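Local coordinates for putative thiol-disulfide isomerase or thioredoxin (Salmonella enterica subsp. enterica serovar Typhimurium, PDB 3L9V), which probably catalyses thiol-disulfide exchange, as a DsbA-like oxidoreductase with a thioredoxin fold, at residues A[6-9]-A[10-14]. Sequence-based numbering, arbitrary orientation.
Sequences ESIT and PPVVD
Ile8 meets Pro10, Pro11 and Val12 in a local surface contact, round a proline turn just after edge strand 5-7. The stretch belongs to the loop that leads to strand 18-22. The peptide bond between Thr9 and Pro10 is cis. It brings Thr9 CA to 2.8 Å from Pro10 CA, and the chain bends sharply here. Thr9 and Pro10 (phi -85°, psi 160°) have the backbone angles of a type VIb turn, with Ile8 and Pro11 at its ends. Ile8 O approaches Pro11 N at 3.6 Å, but this nitrogen has no hydrogen to give. The turn therefore closes without a hydrogen bond. Pro11 CD and CG lie near the same carbonyl oxygen, with CD at 3.9 Å.

In the thioredoxin fold of DsbA-like proteins, the well-known cis-proline lies near the active site. Pro10 is a separate one, at the sheet edge. Strand 5-7 pairs antiparallel with strand 155-157.

The side chains of Ile8 and Val12 carry the apolar part. Ile8 CG1 sits between its backbone N and carbonyl carbon (chi1 65°). From there Ile8 CD1 reaches toward the Pro10 carbonyl, 3.9 Å from Pro10 O. The same methyl packs on one branch of Val12, with Ile8 CD1 4.1 Å from Val12 CG2, and the two side chains run at a slant to each other. Both also touch Tyr141. Backbone hydrogen bonds join Ile8 to Arg154 and Val12 to Gly153, so the chain on each side of the prolines is tied to the region leading into strand 155-157.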
loop_
_atom_site.group_PDB
_atom_site.type_symbol
_atom_site.label_atom_id
_atom_site.label_comp_id
_atom_site.label_asym_id
_atom_site.label_seq_id
_atom_site.Cartn_x
_atom_site.Cartn_y
_atom_site.Cartn_z
ATOM N N GLU A 6 -1.875 16.646 -8.449
ATOM C CA GLU A 6 -1.647 16.868 -9.867
ATOM C C GLU A 6 -2.408 15.789 -10.619
ATOM O O GLU A 6 -2.499 14.652 -10.149
ATOM C CB GLU A 6 -0.149 16.782 -10.197
ATOM C CG GLU A 6 0.500 15.486 -9.703
ATOM C CD GLU A 6 2.006 15.422 -9.946
ATOM O OE1 GLU A 6 2.560 14.303 -9.900
ATOM O OE2 GLU A 6 2.634 16.478 -10.180
ATOM N N SER A 7 -2.989 16.159 -11.759
ATOM C CA SER A 7 -3.634 15.200 -12.640
ATOM C C SER A 7 -2.561 14.307 -13.205
ATOM O O SER A 7 -1.522 14.795 -13.621
ATOM C CB SER A 7 -4.291 15.918 -13.818
ATOM O OG SER A 7 -5.362 16.734 -13.397
ATOM N N ILE A 8 -2.805 13.003 -13.252
ATOM C CA ILE A 8 -1.888 12.149 -13.980
ATOM C C ILE A 8 -2.336 11.983 -15.431
ATOM O O ILE A 8 -3.529 12.026 -15.749
ATOM C CB ILE A 8 -1.685 10.761 -13.313
ATOM C CG1 ILE A 8 -2.988 9.955 -13.340
ATOM C CG2 ILE A 8 -1.117 10.937 -11.900
ATOM C CD1 ILE A 8 -2.819 8.506 -12.985
ATOM N N THR A 9 -1.358 11.792 -16.302
ATOM C CA THR A 9 -1.631 11.568 -17.709
ATOM C C THR A 9 -0.787 10.399 -18.190
ATOM O O THR A 9 0.430 10.422 -18.058
ATOM C CB THR A 9 -1.273 12.806 -18.547
ATOM O OG1 THR A 9 0.081 13.175 -18.276
ATOM C CG2 THR A 9 -2.183 13.976 -18.197
ATOM N N PRO A 10 -1.430 9.383 -18.772
ATOM C CA PRO A 10 -2.874 9.365 -18.981
ATOM C C PRO A 10 -3.539 8.851 -17.719
ATOM O O PRO A 10 -2.863 8.208 -16.922
ATOM C CB PRO A 10 -3.051 8.328 -20.103
ATOM C CG PRO A 10 -1.666 7.774 -20.385
ATOM C CD PRO A 10 -0.805 8.138 -19.236
ATOM N N PRO A 11 -4.835 9.128 -17.542
ATOM C CA PRO A 11 -5.625 8.601 -16.424
ATOM C C PRO A 11 -5.676 7.075 -16.459
ATOM O O PRO A 11 -5.355 6.470 -17.479
ATOM C CB PRO A 11 -7.016 9.174 -16.685
ATOM C CG PRO A 11 -6.771 10.404 -17.499
ATOM C CD PRO A 11 -5.603 10.075 -18.364
ATOM N N VAL A 12 -6.039 6.465 -15.341
ATOM C CA VAL A 12 -6.239 5.023 -15.291
ATOM C C VAL A 12 -7.731 4.766 -15.297
ATOM O O VAL A 12 -8.456 5.295 -14.450
ATOM C CB VAL A 12 -5.611 4.419 -14.016
ATOM C CG1 VAL A 12 -5.823 2.874 -13.960
ATOM C CG2 VAL A 12 -4.147 4.781 -13.959
ATOM N N VAL A 13 -8.219 3.984 -16.258
ATOM C CA VAL A 13 -9.658 3.685 -16.286
ATOM C C VAL A 13 -10.009 2.515 -15.370
ATOM O O VAL A 13 -9.219 1.577 -15.203
ATOM C CB VAL A 13 -10.198 3.391 -17.707
ATOM C CG1 VAL A 13 -9.690 4.422 -18.696
ATOM C CG2 VAL A 13 -9.820 1.981 -18.142
ATOM N N ASP A 14 -11.207 2.573 -14.792
ATOM C CA ASP A 14 -11.654 1.552 -13.858
ATOM C C ASP A 14 -10.744 1.474 -12.639
ATOM O O ASP A 14 -10.520 0.388 -12.112
ATOM C CB ASP A 14 -11.693 0.180 -14.528
ATOM C CG ASP A 14 -12.640 0.131 -15.711
ATOM O OD1 ASP A 14 -13.522 1.015 -15.825
ATOM O OD2 ASP A 14 -12.498 -0.803 -16.532
#